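Acyl-CoA dehydrogenase (Bacillus anthracis, PDB 3OWA) binds flavin-adenine dinucleotide and, judging by its family, probably catalyses the flavin-dependent alpha,beta-dehydrogenation of an acyl-CoA thioester. Local coordinates at residues S35-I40 against K95-L100; T43-I48 against A102-R107; D25-P30 against V325-G330; S334-L339 against A351-E356; N50-E55 against V68-E73. All blocks are in the same frame, centred on the assembly; numbering follows the deposited sequence.

Contact 1: S35-I40 against K95-L100; sequences SEHKMI and KVSSAL
H37 and S97 mark the nearest approach of two helical segments, 35-40 and 95-100, whose CA atoms come within 5.5 Å there; the segment axes run nearly parallel, 9.1 Å apart at an angle of 25°. H37 contributes a larger share of the contact surface than any other residue. With its CG beside the backbone N and anti to the carbonyl carbon (chi1 -63°), its side chain stands at about a right angle to that of V96. One methyl of V96 then sits squarely over one ring face: CG1 is 3.6 Å from the centroid of the H37 ring, 1° off its normal, a textbook CH-pi contact. At the ring edge, in plane, OG of S97 lies 3.4 Å from CD2 of H37, a carbon neighbour and not a hydrogen-bond partner. The polar atoms of the ring are used elsewhere: ND1 is bonded to the backbone N of S34 and NE2 to D94 OD1, a pair that fixes its rotation. D94 also takes the backbone N of S97 through OD2, so one carboxylate ties the ring to the first turn of helix 95-105. Both segments belong to the all-helical N-terminal domain of the acyl-CoA dehydrogenase fold, where helices 35-52 and 95-105 pack side by side. One turn on, L100 CD1 reaches back to H37, 3.6 Å from its CB, and I40 CG2 rests 4.0 Å from the backbone O of S97. A water bridges S97 OG, 2.7 Å away, and, weakly, the carbonyl O of E36.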
# COMPACT_ATOMS: atom_id res chain seq x y z
N SER A 35 24.74 -17.65 -21.78
CA SER A 35 24.56 -18.94 -21.09
C SER A 35 25.21 -18.96 -19.69
O SER A 35 24.71 -19.64 -18.80
CB SER A 35 25.15 -20.10 -21.93
OG SER A 35 24.48 -20.18 -23.19
N GLU A 36 26.33 -18.25 -19.53
CA GLU A 36 26.97 -18.07 -18.22
C GLU A 36 26.06 -17.38 -17.19
O GLU A 36 25.96 -17.83 -16.03
CB GLU A 36 28.26 -17.28 -18.38
CG GLU A 36 29.50 -18.18 -18.52
CD GLU A 36 30.58 -17.61 -19.45
OE1 GLU A 36 30.24 -16.87 -20.41
OE2 GLU A 36 31.78 -17.94 -19.25
N HIS A 37 25.42 -16.29 -17.61
CA HIS A 37 24.49 -15.55 -16.76
C HIS A 37 23.36 -16.46 -16.33
O HIS A 37 22.98 -16.51 -15.16
CB HIS A 37 23.94 -14.33 -17.49
CG HIS A 37 24.98 -13.31 -17.86
ND1 HIS A 37 24.93 -12.58 -19.03
CD2 HIS A 37 26.10 -12.90 -17.21
CE1 HIS A 37 25.97 -11.76 -19.08
NE2 HIS A 37 26.69 -11.94 -17.98
N LYS A 38 22.82 -17.20 -17.30
CA LYS A 38 21.69 -18.09 -17.07
C LYS A 38 22.05 -19.23 -16.14
O LYS A 38 21.24 -19.64 -15.30
CB LYS A 38 21.17 -18.63 -18.38
CG LYS A 38 20.43 -17.62 -19.18
CD LYS A 38 20.08 -18.20 -20.53
CE LYS A 38 19.36 -17.16 -21.39
NZ LYS A 38 19.01 -17.79 -22.71
N MSE A 39 23.27 -19.75 -16.29
CA MSE A 39 23.72 -20.81 -15.40
C MSE A 39 23.90 -20.33 -13.97
O MSE A 39 23.53 -21.04 -13.03
CB MSE A 39 25.03 -21.41 -15.87
CG MSE A 39 25.28 -22.78 -15.26
SE MSE A 39 26.90 -23.53 -16.01
CE MSE A 39 26.44 -23.33 -17.88
N ILE A 40 24.49 -19.15 -13.80
CA ILE A 40 24.73 -18.66 -12.47
C ILE A 40 23.36 -18.41 -11.82
O ILE A 40 23.16 -18.69 -10.64
CB ILE A 40 25.68 -17.44 -12.47
CG1 ILE A 40 26.77 -17.60 -11.39
CG2 ILE A 40 24.94 -16.11 -12.32
CD1 ILE A 40 26.27 -17.74 -10.01
N LYS A 95 28.99 -7.60 -13.60
CA LYS A 95 27.90 -7.02 -12.81
C LYS A 95 26.52 -7.64 -13.10
O LYS A 95 25.62 -7.62 -12.23
CB LYS A 95 27.84 -5.50 -13.01
CG LYS A 95 29.09 -4.75 -12.57
CD LYS A 95 29.29 -4.82 -11.08
CE LYS A 95 30.75 -4.54 -10.71
NZ LYS A 95 31.69 -5.41 -11.47
N VAL A 96 26.35 -8.17 -14.30
CA VAL A 96 25.12 -8.86 -14.66
C VAL A 96 24.94 -10.11 -13.82
O VAL A 96 23.87 -10.34 -13.29
CB VAL A 96 25.04 -9.17 -16.17
CG1 VAL A 96 23.78 -9.98 -16.47
CG2 VAL A 96 25.02 -7.88 -16.99
N SER A 97 26.01 -10.88 -13.68
CA SER A 97 26.03 -12.07 -12.84
C SER A 97 25.67 -11.76 -11.38
O SER A 97 24.84 -12.43 -10.80
CB SER A 97 27.42 -12.74 -12.91
OG SER A 97 27.68 -13.20 -14.23
N SER A 98 26.29 -10.76 -10.78
CA SER A 98 25.94 -10.47 -9.39
C SER A 98 24.55 -9.81 -9.22
O SER A 98 23.95 -9.91 -8.15
CB SER A 98 27.06 -9.68 -8.69
OG SER A 98 27.26 -8.42 -9.27
N ALA A 99 24.01 -9.21 -10.28
CA ALA A 99 22.61 -8.76 -10.26
C ALA A 99 21.70 -9.98 -10.27
O ALA A 99 20.74 -10.05 -9.53
CB ALA A 99 22.29 -7.83 -11.45
N LEU A 100 22.01 -10.96 -11.10
CA LEU A 100 21.21 -12.16 -11.18
C LEU A 100 21.25 -12.93 -9.87
O LEU A 100 20.24 -13.52 -9.47
CB LEU A 100 21.68 -13.03 -12.34
CG LEU A 100 21.07 -12.61 -13.67
CD1 LEU A 100 21.76 -13.30 -14.88
CD2 LEU A 100 19.57 -12.91 -13.67
O HOH W 1 28.19 -15.85 -14.72

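Contact 2: T43-I48 against A102-R107; sequences TTEDFI and AEKFSR
I48 meets the F105 ring from above: its CD1 lies 3.5 Å from the centroid and 9° off the normal, a CH-pi contact in which the two side chains stand at about a right angle. T44 also crosses F105 nearly perpendicularly, but its methyl comes in obliquely to the ring, with CG2 3.6 Å from F105 CD2. A chi1 of -52° places T44 OG1 beside the backbone N, where it bonds to the carbonyl of I40 within the same helix; CG2 falls anti to that N and faces F105 and K104 CB. F47 approaches the same ring at a slant, CE1 being 3.9 Å from F105 CZ. On another flank, I48 CG2 and the aliphatic start of R107 slide past each other in opposite directions, 3.8 Å apart at R107 CG. Farther out, E45 OE1 is 4.0 Å from K104 NZ, too far for a salt bridge. A water instead connects E45 OE1 to R107 NH1, bonding to each and lying in the guanidinium plane. The contact joins helix 35-52 to helix 95-105 in the N-terminal domain; F105 also stacks on H115 of helix 110-122, F47 packs on helix 64-76, and E103 forms a salt bridge with K281 of helix 257-293.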
# COMPACT_ATOMS: atom_id res chain seq x y z
N THR A 43 22.10 -21.84 -10.69
CA THR A 43 22.89 -22.28 -9.53
C THR A 43 22.40 -21.61 -8.26
O THR A 43 22.19 -22.28 -7.25
CB THR A 43 24.39 -21.95 -9.75
OG1 THR A 43 24.91 -22.86 -10.71
CG2 THR A 43 25.23 -22.09 -8.44
N THR A 44 22.18 -20.31 -8.33
CA THR A 44 21.69 -19.57 -7.19
C THR A 44 20.29 -20.05 -6.81
O THR A 44 20.05 -20.40 -5.66
CB THR A 44 21.65 -18.05 -7.45
OG1 THR A 44 22.93 -17.65 -7.91
CG2 THR A 44 21.33 -17.30 -6.15
N GLU A 45 19.39 -20.08 -7.80
CA GLU A 45 18.03 -20.55 -7.59
C GLU A 45 17.96 -21.93 -6.93
O GLU A 45 17.19 -22.12 -5.98
CB GLU A 45 17.26 -20.59 -8.93
CG GLU A 45 15.83 -21.03 -8.76
CD GLU A 45 14.96 -20.60 -9.94
OE1 GLU A 45 14.00 -19.84 -9.71
OE2 GLU A 45 15.27 -21.01 -11.08
N ASP A 46 18.75 -22.88 -7.41
CA ASP A 46 18.80 -24.22 -6.83
C ASP A 46 19.28 -24.20 -5.38
O ASP A 46 18.71 -24.87 -4.51
CB ASP A 46 19.73 -25.10 -7.63
CG ASP A 46 19.17 -25.47 -9.01
OD1 ASP A 46 17.94 -25.32 -9.24
OD2 ASP A 46 19.96 -25.94 -9.86
N PHE A 47 20.35 -23.45 -5.12
CA PHE A 47 20.80 -23.24 -3.75
C PHE A 47 19.64 -22.74 -2.86
O PHE A 47 19.33 -23.38 -1.86
CB PHE A 47 21.99 -22.26 -3.66
CG PHE A 47 22.34 -21.88 -2.24
CD1 PHE A 47 22.08 -20.62 -1.76
CD2 PHE A 47 22.90 -22.82 -1.37
CE1 PHE A 47 22.39 -20.27 -0.43
CE2 PHE A 47 23.23 -22.48 -0.04
CZ PHE A 47 22.96 -21.22 0.42
N ILE A 48 19.00 -21.64 -3.25
CA ILE A 48 17.91 -21.04 -2.47
C ILE A 48 16.73 -22.03 -2.24
O ILE A 48 16.30 -22.26 -1.10
CB ILE A 48 17.45 -19.65 -3.04
CG1 ILE A 48 18.30 -18.52 -2.46
CG2 ILE A 48 16.06 -19.32 -2.54
CD1 ILE A 48 19.65 -18.41 -3.00
N ALA A 102 21.50 -11.55 -6.87
CA ALA A 102 20.56 -10.82 -5.98
C ALA A 102 19.09 -11.06 -6.35
O ALA A 102 18.24 -11.23 -5.46
CB ALA A 102 20.87 -9.32 -5.96
N GLU A 103 18.81 -11.12 -7.64
CA GLU A 103 17.47 -11.36 -8.10
C GLU A 103 16.96 -12.70 -7.56
O GLU A 103 15.84 -12.78 -7.07
CB GLU A 103 17.34 -11.29 -9.64
CG GLU A 103 15.87 -11.19 -10.08
CD GLU A 103 15.63 -11.44 -11.57
OE1 GLU A 103 14.63 -12.13 -11.87
OE2 GLU A 103 16.40 -10.94 -12.43
N LYS A 104 17.77 -13.73 -7.67
CA LYS A 104 17.37 -15.06 -7.21
C LYS A 104 17.35 -15.18 -5.68
O LYS A 104 16.48 -15.91 -5.13
CB LYS A 104 18.27 -16.12 -7.81
CG LYS A 104 18.22 -16.14 -9.35
CD LYS A 104 16.82 -16.45 -9.79
CE LYS A 104 16.71 -16.72 -11.27
NZ LYS A 104 15.27 -16.56 -11.63
N PHE A 105 18.26 -14.47 -5.00
CA PHE A 105 18.21 -14.44 -3.51
C PHE A 105 16.90 -13.90 -2.93
O PHE A 105 16.48 -14.28 -1.82
CB PHE A 105 19.44 -13.71 -2.91
CG PHE A 105 20.48 -14.65 -2.39
CD1 PHE A 105 20.50 -15.01 -1.05
CD2 PHE A 105 21.45 -15.19 -3.25
CE1 PHE A 105 21.48 -15.93 -0.58
CE2 PHE A 105 22.40 -16.11 -2.77
CZ PHE A 105 22.41 -16.46 -1.44
N SER A 106 16.26 -12.96 -3.64
CA SER A 106 14.95 -12.42 -3.19
C SER A 106 13.89 -13.49 -2.84
O SER A 106 13.02 -13.26 -2.00
CB SER A 106 14.41 -11.42 -4.20
OG SER A 106 13.95 -12.16 -5.32
N ARG A 107 13.99 -14.67 -3.44
CA ARG A 107 13.09 -15.77 -3.09
C ARG A 107 13.13 -16.10 -1.58
O ARG A 107 12.12 -16.57 -1.01
CB ARG A 107 13.42 -16.99 -3.99
CG ARG A 107 12.62 -18.25 -3.72
CD ARG A 107 11.32 -18.32 -4.56
NE ARG A 107 10.63 -19.58 -4.28
CZ ARG A 107 10.65 -20.64 -5.08
NH1 ARG A 107 11.27 -20.56 -6.25
NH2 ARG A 107 10.03 -21.76 -4.72
O HOH W 2 13.05 -18.40 -7.40

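Contact 3: D25-P30 against V325-G330; sequences DQVFTP and VYRTVG
F28 lies against the helical turn Y326-G330, its backbone closest at G330, which has no side chain to hold it off and lets the two CA atoms come to 4.8 Å. Its CB touches the helix first, 3.5 Å from the CA of G330. Since chi1 of -177° sets CG anti to the backbone N, the ring continues along the helix surface, CG 3.9 Å from the same glycine CA. At the next atom, CD2 lies 3.6 Å from Y326 O, which sits at the ring edge near its plane and already accepts the N-H of G330. Beyond the helix 305-336, the side chain of F28 packs on V96 of helix 95-105 and on F33. Segment 25-30 is a loop segment leading to helix 35-52, and here it is laid across a long helix of the C-terminal domain, bringing the N-terminal end of the chain into the helical bundle typical of acyl-CoA dehydrogenases. No direct hydrogen bond links the two segments: F28 O receives a CA-H...O contact from R327 CA, and one water links F28 N with R327 O. A second water joins Q26 O to R327 NE. The extended R327 chain passes obliquely by V27, whose CG1 lies over one guanidinium face, 3.7 Å from R327 NE; the outer nitrogens turn to helix 490-520, NH2 in a salt bridge with E507 and NH1 bonded to S508. P30 CD rests 4.2 Å from Y326 CB, while the phenol hydroxyl reaches E103.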
# COMPACT_ATOMS: atom_id res chain seq x y z
N ASP A 25 20.52 -0.51 -29.61
CA ASP A 25 21.91 -0.92 -29.44
C ASP A 25 22.55 -0.35 -28.17
O ASP A 25 23.56 -0.87 -27.71
CB ASP A 25 22.74 -0.53 -30.67
CG ASP A 25 22.94 -1.68 -31.62
OD1 ASP A 25 22.50 -1.55 -32.78
OD2 ASP A 25 23.53 -2.70 -31.20
N GLN A 26 21.97 0.70 -27.61
CA GLN A 26 22.54 1.32 -26.41
C GLN A 26 21.85 0.86 -25.11
O GLN A 26 22.08 1.45 -24.05
CB GLN A 26 22.48 2.84 -26.51
CG GLN A 26 23.24 3.43 -27.72
CD GLN A 26 22.82 4.84 -27.95
OE1 GLN A 26 21.64 5.10 -28.14
NE2 GLN A 26 23.76 5.77 -27.90
N VAL A 27 21.02 -0.18 -25.19
CA VAL A 27 20.45 -0.75 -23.97
C VAL A 27 20.75 -2.23 -23.81
O VAL A 27 20.75 -3.00 -24.78
CB VAL A 27 18.91 -0.52 -23.84
CG1 VAL A 27 18.57 0.97 -23.85
CG2 VAL A 27 18.15 -1.25 -24.93
N PHE A 28 21.03 -2.61 -22.57
CA PHE A 28 21.16 -4.01 -22.20
C PHE A 28 19.80 -4.52 -21.68
O PHE A 28 19.12 -3.82 -20.93
CB PHE A 28 22.27 -4.18 -21.15
CG PHE A 28 22.52 -5.61 -20.77
CD1 PHE A 28 23.33 -6.42 -21.56
CD2 PHE A 28 21.91 -6.16 -19.64
CE1 PHE A 28 23.55 -7.75 -21.24
CE2 PHE A 28 22.11 -7.49 -19.31
CZ PHE A 28 22.95 -8.29 -20.10
N THR A 29 19.40 -5.72 -22.11
CA THR A 29 18.12 -6.30 -21.70
C THR A 29 18.31 -7.75 -21.24
O THR A 29 19.32 -8.36 -21.55
CB THR A 29 17.08 -6.29 -22.87
OG1 THR A 29 17.36 -7.36 -23.75
CG2 THR A 29 17.06 -4.97 -23.63
N PRO A 30 17.32 -8.32 -20.52
CA PRO A 30 17.48 -9.73 -20.16
C PRO A 30 17.67 -10.67 -21.36
O PRO A 30 18.23 -11.76 -21.19
CB PRO A 30 16.18 -10.04 -19.41
CG PRO A 30 15.76 -8.71 -18.77
CD PRO A 30 16.23 -7.66 -19.76
N VAL A 325 15.72 -1.79 -14.66
CA VAL A 325 16.81 -2.17 -13.74
C VAL A 325 18.00 -2.79 -14.50
O VAL A 325 19.15 -2.42 -14.24
CB VAL A 325 16.33 -3.11 -12.58
CG1 VAL A 325 17.47 -3.52 -11.72
CG2 VAL A 325 15.32 -2.38 -11.70
N TYR A 326 17.74 -3.74 -15.40
CA TYR A 326 18.83 -4.38 -16.14
C TYR A 326 19.48 -3.45 -17.17
O TYR A 326 20.64 -3.62 -17.48
CB TYR A 326 18.41 -5.71 -16.76
CG TYR A 326 18.45 -6.81 -15.73
CD1 TYR A 326 17.28 -7.25 -15.09
CD2 TYR A 326 19.67 -7.36 -15.34
CE1 TYR A 326 17.35 -8.25 -14.09
CE2 TYR A 326 19.75 -8.35 -14.37
CZ TYR A 326 18.59 -8.78 -13.74
OH TYR A 326 18.68 -9.75 -12.79
N ARG A 327 18.72 -2.47 -17.63
CA ARG A 327 19.27 -1.38 -18.41
C ARG A 327 20.36 -0.69 -17.60
O ARG A 327 21.44 -0.47 -18.10
CB ARG A 327 18.17 -0.38 -18.78
CG ARG A 327 18.69 0.88 -19.49
CD ARG A 327 17.55 1.71 -20.01
NE ARG A 327 17.99 2.89 -20.76
CZ ARG A 327 17.17 3.82 -21.25
NH1 ARG A 327 15.85 3.73 -21.09
NH2 ARG A 327 17.69 4.84 -21.91
N THR A 328 20.06 -0.33 -16.35
CA THR A 328 21.04 0.32 -15.51
C THR A 328 22.27 -0.57 -15.27
O THR A 328 23.42 -0.09 -15.33
CB THR A 328 20.40 0.75 -14.16
OG1 THR A 328 19.34 1.67 -14.43
CG2 THR A 328 21.41 1.43 -13.26
N VAL A 329 22.03 -1.85 -14.96
CA VAL A 329 23.11 -2.81 -14.75
C VAL A 329 23.98 -2.86 -16.02
O VAL A 329 25.21 -2.79 -15.94
CB VAL A 329 22.57 -4.22 -14.37
CG1 VAL A 329 23.72 -5.18 -14.15
CG2 VAL A 329 21.69 -4.16 -13.07
N GLY A 330 23.32 -2.92 -17.18
CA GLY A 330 24.00 -2.83 -18.47
C GLY A 330 24.85 -1.58 -18.68
O GLY A 330 25.92 -1.68 -19.28
O HOH W 3 21.00 2.46 -21.67
O HOH W 4 21.75 -0.44 -20.72

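Contact 4: S334-L339 against A351-E356; sequences SRMSTL and AASIAE
R335 and E356 supply the charged part of the contact. R335 bends at chi2 (73°) and crosses E356 obliquely, bringing NH2 3.4 Å from E356 OE2; the oxygen lies well out of the guanidinium plane, so this salt bridge rests on charge alone and no N-H is directed at it. The two flat groups are turned 31° from each other. NE of R335 also lies 3.8 Å from E356 CG, a van der Waals contact. Further packing centres on S353, the nearest backbone neighbour of R335: their CB atoms are 3.9 Å apart. L339 CD1 touches S353 OG at 3.7 Å, and the selenium of M336, a selenomethionine, is 4.2 Å from the same oxygen. Hydrogen bonding goes elsewhere. S353 OG bonds to A349 O one turn back, and E356 OE2 to the backbone N of G14 near the start of the chain. Segment 334-339, which includes a type I turn from M336 to L339, thus packs against helix 348-355 within the C-terminal domain, with helix 341-346 in the connection. With no directed bond across the interface and the carbonyl O of S353 buried without a partner, the contact rests on van der Waals packing round S353 and an undirected charge attraction.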
# COMPACT_ATOMS: atom_id res chain seq x y z
N SER A 334 28.91 -1.64 -19.34
CA SER A 334 29.55 -1.11 -20.53
C SER A 334 30.54 0.01 -20.18
O SER A 334 31.41 0.34 -20.98
CB SER A 334 28.54 -0.71 -21.60
OG SER A 334 27.92 0.50 -21.26
N ARG A 335 30.40 0.59 -19.00
CA ARG A 335 31.37 1.56 -18.52
C ARG A 335 32.60 0.82 -17.98
O ARG A 335 33.74 1.29 -18.11
CB ARG A 335 30.74 2.44 -17.45
CG ARG A 335 31.24 3.86 -17.44
CD ARG A 335 30.69 4.63 -18.62
NE ARG A 335 30.71 6.08 -18.39
CZ ARG A 335 30.26 6.99 -19.26
NH1 ARG A 335 29.76 6.61 -20.43
NH2 ARG A 335 30.31 8.28 -18.97
N MSE A 336 32.34 -0.34 -17.36
CA MSE A 336 33.35 -1.28 -16.88
C MSE A 336 34.23 -1.82 -18.01
O MSE A 336 35.43 -2.08 -17.79
CB MSE A 336 32.69 -2.48 -16.19
CG MSE A 336 32.04 -2.19 -14.83
SE MSE A 336 33.33 -1.80 -13.47
CE MSE A 336 34.11 -3.57 -13.33
N SER A 337 33.64 -2.02 -19.19
CA SER A 337 34.35 -2.50 -20.39
C SER A 337 35.59 -1.70 -20.75
O SER A 337 36.55 -2.24 -21.28
CB SER A 337 33.41 -2.51 -21.60
OG SER A 337 32.55 -3.64 -21.59
N THR A 338 35.55 -0.40 -20.46
CA THR A 338 36.65 0.52 -20.77
C THR A 338 37.88 0.26 -19.92
O THR A 338 39.01 0.54 -20.33
CB THR A 338 36.19 1.97 -20.53
OG1 THR A 338 34.99 2.19 -21.27
CG2 THR A 338 37.25 2.97 -20.98
N LEU A 339 37.66 -0.31 -18.74
CA LEU A 339 38.69 -0.40 -17.72
C LEU A 339 39.72 -1.53 -17.90
O LEU A 339 39.36 -2.70 -18.09
CB LEU A 339 38.05 -0.43 -16.32
CG LEU A 339 37.08 0.69 -15.88
CD1 LEU A 339 36.72 0.49 -14.42
CD2 LEU A 339 37.63 2.09 -16.12
N ALA A 351 33.92 2.19 -8.89
CA ALA A 351 32.99 3.11 -8.20
C ALA A 351 32.49 4.25 -9.11
O ALA A 351 31.29 4.52 -9.15
CB ALA A 351 33.64 3.66 -6.91
N ALA A 352 33.40 4.89 -9.85
CA ALA A 352 33.02 5.95 -10.79
C ALA A 352 32.18 5.43 -11.96
O ALA A 352 31.34 6.13 -12.46
CB ALA A 352 34.25 6.68 -11.31
N SER A 353 32.38 4.17 -12.36
CA SER A 353 31.62 3.56 -13.46
C SER A 353 30.14 3.43 -13.12
O SER A 353 29.30 3.39 -14.02
CB SER A 353 32.15 2.18 -13.83
OG SER A 353 33.43 2.24 -14.44
N ILE A 354 29.83 3.34 -11.83
CA ILE A 354 28.43 3.32 -11.42
C ILE A 354 27.94 4.67 -10.96
O ILE A 354 26.81 5.01 -11.24
CB ILE A 354 28.12 2.24 -10.36
CG1 ILE A 354 26.61 2.16 -10.09
CG2 ILE A 354 28.93 2.46 -9.10
CD1 ILE A 354 25.76 1.70 -11.33
N ALA A 355 28.78 5.45 -10.27
CA ALA A 355 28.40 6.79 -9.83
C ALA A 355 27.92 7.63 -11.02
O ALA A 355 27.03 8.46 -10.86
CB ALA A 355 29.55 7.49 -9.08
N GLU A 356 28.46 7.36 -12.21
CA GLU A 356 28.03 8.01 -13.47
C GLU A 356 26.51 7.90 -13.62
O GLU A 356 25.83 8.83 -14.09
CB GLU A 356 28.73 7.36 -14.67
CG GLU A 356 28.20 7.75 -16.03
CD GLU A 356 28.47 9.22 -16.37
OE1 GLU A 356 29.40 9.81 -15.79
OE2 GLU A 356 27.75 9.79 -17.22

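Contact 5: N50-E55 against V68-E73; sequences NEVLPE and VRLLKE
R69 sends CG anti to its backbone N (chi1 177°) and then turns at chi3 (40°), while E55 stretches out beyond CG; together these bring the guanidinium edge against the carboxylate, the two planes nearly coplanar at 25°. The grip is end-on and double: NH1 of R69 donates to E55 OE1 at 2.7 Å and NH2 to E55 OE2 at 3.0 Å, both bonds being fairly straight. Each oxygen is met on its syn side, OE2 through its syn lone pair and OE1 from somewhat out of the carboxylate plane. R69 NH2 also makes a weak bond to E73 OE2, 3.3 Å away and one turn along the helix, so E55, R69 and E73 form a salt-bridge network. E55 OE1 has a second cationic partner in R66. Two bonds from R69 and the charge of R66 would be expected to favour the ionised carboxylate of E55. Close by, E51 OE1 stands 3.4 Å from E73 OE1, two acceptors with no bond between them. Beneath the charges, L70 fills the inner side, with CD2 3.7 Å from the backbone O of E51 and 3.8 Å from E55 OE2. Helix 35-52, which has a wider pi-type turn at 50-52, packs here on helix 64-76. V52 and L70 continue inward onto F111 of helix 110-122, and F47 packs against both V52 and E73.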
# COMPACT_ATOMS: atom_id res chain seq x y z
N ASN A 50 16.59 -25.52 -2.87
CA ASN A 50 17.00 -26.75 -2.23
C ASN A 50 17.53 -26.59 -0.79
O ASN A 50 17.21 -27.41 0.05
CB ASN A 50 18.01 -27.51 -3.09
CG ASN A 50 17.44 -27.91 -4.44
OD1 ASN A 50 16.23 -28.03 -4.59
ND2 ASN A 50 18.30 -28.15 -5.41
N GLU A 51 18.32 -25.56 -0.50
CA GLU A 51 19.01 -25.47 0.82
C GLU A 51 18.40 -24.47 1.77
O GLU A 51 18.30 -24.73 2.97
CB GLU A 51 20.50 -25.14 0.64
CG GLU A 51 21.19 -26.04 -0.40
CD GLU A 51 21.30 -27.48 0.07
OE1 GLU A 51 21.81 -27.69 1.18
OE2 GLU A 51 20.91 -28.41 -0.68
N VAL A 52 18.00 -23.32 1.26
CA VAL A 52 17.56 -22.23 2.13
C VAL A 52 16.10 -22.34 2.56
O VAL A 52 15.77 -22.14 3.76
CB VAL A 52 17.83 -20.86 1.49
CG1 VAL A 52 17.30 -19.71 2.39
CG2 VAL A 52 19.31 -20.68 1.28
N LEU A 53 15.21 -22.58 1.60
CA LEU A 53 13.78 -22.56 1.89
C LEU A 53 13.31 -23.55 2.94
O LEU A 53 12.42 -23.22 3.75
CB LEU A 53 12.91 -22.63 0.63
CG LEU A 53 13.08 -21.49 -0.37
CD1 LEU A 53 12.04 -21.67 -1.53
CD2 LEU A 53 12.96 -20.07 0.30
N PRO A 54 13.88 -24.76 2.95
CA PRO A 54 13.49 -25.70 3.98
C PRO A 54 13.83 -25.17 5.40
O PRO A 54 13.28 -25.69 6.34
CB PRO A 54 14.37 -26.91 3.70
CG PRO A 54 14.54 -26.89 2.17
CD PRO A 54 14.70 -25.39 1.90
N GLU A 55 14.72 -24.19 5.53
CA GLU A 55 15.09 -23.64 6.86
C GLU A 55 14.48 -22.29 7.13
O GLU A 55 14.58 -21.77 8.24
CB GLU A 55 16.62 -23.58 7.02
CG GLU A 55 17.25 -25.00 6.88
CD GLU A 55 18.72 -25.06 7.37
OE1 GLU A 55 19.03 -24.59 8.49
OE2 GLU A 55 19.55 -25.58 6.60
N VAL A 68 24.20 -18.50 9.42
CA VAL A 68 25.66 -18.58 9.26
C VAL A 68 26.06 -19.81 8.46
O VAL A 68 26.87 -19.74 7.52
CB VAL A 68 26.39 -18.54 10.63
CG1 VAL A 68 27.88 -18.64 10.46
CG2 VAL A 68 26.05 -17.21 11.37
N ARG A 69 25.50 -20.96 8.84
CA ARG A 69 25.85 -22.17 8.12
C ARG A 69 25.48 -22.03 6.63
O ARG A 69 26.27 -22.38 5.75
CB ARG A 69 25.17 -23.41 8.73
CG ARG A 69 25.45 -24.72 7.93
CD ARG A 69 24.98 -25.99 8.65
NE ARG A 69 23.68 -25.83 9.33
CZ ARG A 69 22.51 -25.69 8.70
NH1 ARG A 69 21.41 -25.54 9.42
NH2 ARG A 69 22.44 -25.66 7.36
N LEU A 70 24.28 -21.53 6.37
CA LEU A 70 23.83 -21.34 4.98
C LEU A 70 24.66 -20.33 4.21
O LEU A 70 24.91 -20.52 3.01
CB LEU A 70 22.34 -20.94 4.93
CG LEU A 70 21.45 -22.12 5.37
CD1 LEU A 70 20.07 -21.66 5.60
CD2 LEU A 70 21.48 -23.25 4.29
N LEU A 71 25.06 -19.25 4.87
CA LEU A 71 25.96 -18.29 4.24
C LEU A 71 27.27 -18.93 3.79
O LEU A 71 27.74 -18.65 2.69
CB LEU A 71 26.23 -17.09 5.13
CG LEU A 71 25.07 -16.08 5.18
CD1 LEU A 71 25.35 -15.10 6.30
CD2 LEU A 71 24.84 -15.34 3.86
N LYS A 72 27.87 -19.77 4.66
CA LYS A 72 29.12 -20.43 4.34
C LYS A 72 28.92 -21.46 3.24
O LYS A 72 29.81 -21.63 2.41
CB LYS A 72 29.79 -21.03 5.59
CG LYS A 72 30.29 -19.96 6.61
CD LYS A 72 31.09 -20.62 7.75
CE LYS A 72 31.23 -19.75 9.00
NZ LYS A 72 31.69 -18.31 8.84
N GLU A 73 27.76 -22.12 3.19
CA GLU A 73 27.48 -23.02 2.06
C GLU A 73 27.39 -22.22 0.77
O GLU A 73 27.98 -22.62 -0.23
CB GLU A 73 26.21 -23.87 2.22
CG GLU A 73 26.20 -24.89 3.39
CD GLU A 73 24.79 -25.50 3.62
OE1 GLU A 73 23.98 -25.49 2.65
OE2 GLU A 73 24.49 -25.98 4.75

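How the contacts relate
Contacts 1 and 2 are successive parts of one helix pair, 35-52 with 95-105, their centres 11 Å apart; contact 5 takes over at the far end of helix 35-52, its centre also 11 Å from that of contact 2, where F47 CZ touches L70 O at 3.3 Å. Contact 3 meets contact 1 directly: V96 CG2 lies 3.7 Å from F28 CE2. It also reaches contact 2, E103 OE2 being 2.6 Å from Y326 OH, a probable hydrogen bond. Contacts 3 and 4 follow each other on one long helix, their centres 14 Å apart, and contacts 4 and 5 are about 33 Å apart between centres. An FAD pocket includes R294 and F304; F304 directly precedes helix 305-336, shared by contacts 3 and 4.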